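Local coordinates for protein putative hyaluronoglucosaminidase (Clostridium perfringens, PDB 6PWI) that probably hydrolyses glycosidic bonds of N-acetylhexosamine residues as a secreted, cell-wall-anchored family 84 glycoside hydrolase, of which this chain includes the catalytic domain, at residues Q178-Y187 and K207-K216. Sequence-based numbering, arbitrary orientation.
Sequences QWRGFIEGYY and KMNSYIFAPK
Strands 179-184 and 210-213 run side by side in the same direction, their short axes 14° apart, and backbone bonds Phe182 N to Ser210 O, Ile212 N to Phe182 O and Glu184 N to Ile212 O alternate between them as parallel pairing requires. At the N-terminal end the Asn209 amide bridges to the neighbouring backbone: ND2 gives a nearly straight bond to Gln178 O, within the planes of both groups, while OD1 accepts from Arg180 N and Ser210 OG, which approach from opposite faces of the amide. Arg180 turns its guanidinium edge to Lys207 O, placing NE at 2.9 Å and NH2 at 2.8 Å from that one oxygen; its NH1 forms a salt bridge with Asp126. Strands 179-184 and 210-213 are the first two of an eight-stranded parallel barrel, linked through helix 193-204 in a beta-alpha-beta unit, the (beta/alpha)8 architecture of the family 84 catalytic domain. Phe182 and Tyr211 pack against that helix, on Leu199 and Met200 respectively; their rings are near parallel (19°) but displaced, with little face-to-face overlap, and Phe182 CE1 is 3.4 Å from Tyr211 CD1. Met208 SD meets the Phe182 ring at its edge, 4.0 Å from CD2. On the other face of the sheet, Ile183 CD1 packs against Ile212 CG2 at 3.6 Å. The extended Glu184 side chain, its CG anti to the backbone N (chi1 -171°), lies alongside Tyr211 with carboxylate and ring nearly coplanar; Tyr211 OH donates to OE1 across 2.7 Å, and Arg196 forms a salt bridge with the same oxygen. Beyond the strands, Lys216 CE sits over the centre of the Tyr187 ring, 3.8 Å from the centroid, and NZ makes a cation-pi contact over that face; the Lys216 side chain lies about 7 Å from that of Asp299, the predicted proton donor.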
# COMPACT_ATOMS: atom_id res chain seq x y z
N GLN A 178 2.59 11.78 -8.51
CA GLN A 178 1.64 12.73 -7.96
C GLN A 178 0.78 12.05 -6.89
O GLN A 178 0.60 12.61 -5.81
CB GLN A 178 0.85 13.37 -9.10
CG GLN A 178 -0.20 14.39 -8.67
CD GLN A 178 -1.17 14.77 -9.77
OE1 GLN A 178 -1.22 14.18 -10.85
NE2 GLN A 178 -1.98 15.78 -9.49
N TRP A 179 0.27 10.84 -7.17
CA TRP A 179 -0.62 10.14 -6.25
C TRP A 179 -0.01 8.81 -5.81
O TRP A 179 0.51 8.06 -6.63
CB TRP A 179 -2.02 9.93 -6.84
CG TRP A 179 -2.62 11.19 -7.38
CD1 TRP A 179 -2.94 11.43 -8.69
CD2 TRP A 179 -2.94 12.40 -6.66
NE1 TRP A 179 -3.44 12.70 -8.82
CE2 TRP A 179 -3.46 13.32 -7.60
CE3 TRP A 179 -2.85 12.80 -5.32
CZ2 TRP A 179 -3.87 14.61 -7.23
CZ3 TRP A 179 -3.27 14.07 -4.96
CH2 TRP A 179 -3.77 14.96 -5.91
N ARG A 180 -0.09 8.55 -4.50
CA ARG A 180 0.39 7.32 -3.89
C ARG A 180 -0.61 6.88 -2.83
O ARG A 180 -0.88 7.62 -1.88
CB ARG A 180 1.76 7.54 -3.24
CG ARG A 180 2.78 8.23 -4.13
CD ARG A 180 3.98 8.76 -3.36
NE ARG A 180 3.67 9.73 -2.32
CZ ARG A 180 3.41 11.03 -2.52
NH1 ARG A 180 3.41 11.52 -3.75
NH2 ARG A 180 3.15 11.82 -1.49
N GLY A 181 -1.18 5.68 -2.99
CA GLY A 181 -2.05 5.17 -1.96
C GLY A 181 -2.76 3.88 -2.35
O GLY A 181 -2.23 3.06 -3.10
N PHE A 182 -3.98 3.73 -1.83
CA PHE A 182 -4.72 2.49 -1.92
C PHE A 182 -6.20 2.83 -2.10
O PHE A 182 -6.67 3.86 -1.62
CB PHE A 182 -4.48 1.63 -0.67
CG PHE A 182 -4.74 2.32 0.65
CD1 PHE A 182 -5.94 2.13 1.33
CD2 PHE A 182 -3.78 3.15 1.22
CE1 PHE A 182 -6.17 2.75 2.55
CE2 PHE A 182 -4.02 3.78 2.44
CZ PHE A 182 -5.21 3.58 3.10
N ILE A 183 -6.91 1.93 -2.78
CA ILE A 183 -8.32 2.06 -3.07
C ILE A 183 -9.03 0.82 -2.55
O ILE A 183 -8.62 -0.30 -2.86
CB ILE A 183 -8.56 2.24 -4.58
CG1 ILE A 183 -10.05 2.35 -4.90
CG2 ILE A 183 -7.88 1.13 -5.37
CD1 ILE A 183 -10.35 2.83 -6.30
N GLU A 184 -10.11 1.03 -1.79
CA GLU A 184 -10.99 -0.06 -1.41
C GLU A 184 -11.93 -0.34 -2.57
O GLU A 184 -13.03 0.21 -2.62
CB GLU A 184 -11.73 0.30 -0.12
CG GLU A 184 -12.50 -0.85 0.49
CD GLU A 184 -13.20 -0.61 1.82
OE1 GLU A 184 -12.84 0.38 2.52
OE2 GLU A 184 -14.10 -1.41 2.15
N GLY A 185 -11.51 -1.18 -3.52
CA GLY A 185 -12.26 -1.35 -4.76
C GLY A 185 -12.35 -2.79 -5.24
O GLY A 185 -12.44 -3.04 -6.44
N TYR A 186 -12.36 -3.74 -4.30
CA TYR A 186 -12.45 -5.16 -4.61
C TYR A 186 -13.88 -5.65 -4.38
O TYR A 186 -14.68 -4.92 -3.81
CB TYR A 186 -11.50 -5.94 -3.70
CG TYR A 186 -11.75 -5.68 -2.24
CD1 TYR A 186 -12.75 -6.35 -1.55
CD2 TYR A 186 -10.99 -4.75 -1.54
CE1 TYR A 186 -12.98 -6.12 -0.20
CE2 TYR A 186 -11.21 -4.50 -0.19
CZ TYR A 186 -12.21 -5.19 0.48
OH TYR A 186 -12.43 -4.94 1.80
N TYR A 187 -14.18 -6.88 -4.82
CA TYR A 187 -15.41 -7.58 -4.47
C TYR A 187 -15.15 -8.44 -3.24
O TYR A 187 -14.28 -9.30 -3.25
CB TYR A 187 -15.87 -8.48 -5.62
CG TYR A 187 -16.18 -7.75 -6.91
CD1 TYR A 187 -17.48 -7.32 -7.20
CD2 TYR A 187 -15.18 -7.46 -7.84
CE1 TYR A 187 -17.76 -6.64 -8.37
CE2 TYR A 187 -15.46 -6.78 -9.01
CZ TYR A 187 -16.75 -6.37 -9.28
OH TYR A 187 -17.04 -5.70 -10.44
N LYS A 207 4.32 8.31 3.52
CA LYS A 207 4.16 9.46 2.65
C LYS A 207 3.09 9.21 1.58
O LYS A 207 3.10 9.87 0.54
CB LYS A 207 5.50 9.87 2.02
CG LYS A 207 6.62 10.17 3.00
CD LYS A 207 7.81 10.83 2.33
CE LYS A 207 8.88 11.29 3.29
NZ LYS A 207 9.62 10.15 3.88
N MET A 208 2.17 8.28 1.84
CA MET A 208 1.02 8.10 0.97
C MET A 208 0.07 9.29 1.14
O MET A 208 0.04 9.90 2.21
CB MET A 208 0.28 6.79 1.30
CG MET A 208 1.00 5.57 0.75
SD MET A 208 0.06 4.04 0.96
CE MET A 208 0.37 3.24 -0.62
N ASN A 209 -0.69 9.61 0.09
CA ASN A 209 -1.52 10.80 0.12
C ASN A 209 -2.97 10.49 -0.24
O ASN A 209 -3.78 11.41 -0.31
CB ASN A 209 -0.90 11.96 -0.68
CG ASN A 209 -0.75 11.71 -2.17
OD1 ASN A 209 -1.28 10.76 -2.73
ND2 ASN A 209 -0.02 12.60 -2.84
N SER A 210 -3.31 9.21 -0.46
CA SER A 210 -4.59 8.87 -1.06
C SER A 210 -5.18 7.60 -0.46
O SER A 210 -4.55 6.55 -0.49
CB SER A 210 -4.44 8.70 -2.55
OG SER A 210 -4.11 9.93 -3.17
N TYR A 211 -6.40 7.72 0.06
CA TYR A 211 -7.25 6.56 0.28
C TYR A 211 -8.53 6.76 -0.51
O TYR A 211 -9.34 7.60 -0.15
CB TYR A 211 -7.53 6.34 1.77
CG TYR A 211 -8.69 5.42 2.07
CD1 TYR A 211 -8.94 4.28 1.31
CD2 TYR A 211 -9.55 5.68 3.14
CE1 TYR A 211 -10.00 3.44 1.59
CE2 TYR A 211 -10.62 4.85 3.42
CZ TYR A 211 -10.85 3.72 2.65
OH TYR A 211 -11.90 2.90 2.93
N ILE A 212 -8.69 6.00 -1.60
CA ILE A 212 -9.89 6.14 -2.41
C ILE A 212 -10.94 5.19 -1.86
O ILE A 212 -10.77 3.97 -1.87
CB ILE A 212 -9.61 5.93 -3.90
CG1 ILE A 212 -8.60 6.95 -4.43
CG2 ILE A 212 -10.92 5.97 -4.69
CD1 ILE A 212 -7.68 6.40 -5.48
N PHE A 213 -12.02 5.79 -1.35
CA PHE A 213 -13.14 5.09 -0.74
C PHE A 213 -14.16 4.73 -1.82
O PHE A 213 -14.94 5.59 -2.24
CB PHE A 213 -13.74 6.01 0.33
CG PHE A 213 -14.90 5.46 1.12
CD1 PHE A 213 -14.69 4.66 2.22
CD2 PHE A 213 -16.20 5.80 0.78
CE1 PHE A 213 -15.76 4.17 2.96
CE2 PHE A 213 -17.27 5.32 1.52
CZ PHE A 213 -17.05 4.51 2.61
N ALA A 214 -14.13 3.47 -2.27
CA ALA A 214 -15.04 3.00 -3.30
C ALA A 214 -15.66 1.64 -2.94
O ALA A 214 -15.78 0.76 -3.80
CB ALA A 214 -14.31 2.95 -4.63
N PRO A 215 -16.11 1.41 -1.69
CA PRO A 215 -16.62 0.10 -1.29
C PRO A 215 -17.94 -0.18 -2.00
O PRO A 215 -18.80 0.69 -2.08
CB PRO A 215 -16.83 0.21 0.22
CG PRO A 215 -17.00 1.70 0.48
CD PRO A 215 -16.22 2.41 -0.61
N LYS A 216 -18.10 -1.41 -2.51
CA LYS A 216 -19.14 -1.72 -3.48
C LYS A 216 -20.51 -1.83 -2.82
O LYS A 216 -21.52 -1.82 -3.52
CB LYS A 216 -18.77 -2.97 -4.29
CG LYS A 216 -17.74 -2.72 -5.37
CD LYS A 216 -17.07 -3.96 -5.87
CE LYS A 216 -15.81 -3.66 -6.65
NZ LYS A 216 -16.09 -2.85 -7.86
O HOH W 1 -15.39 -2.60 -2.47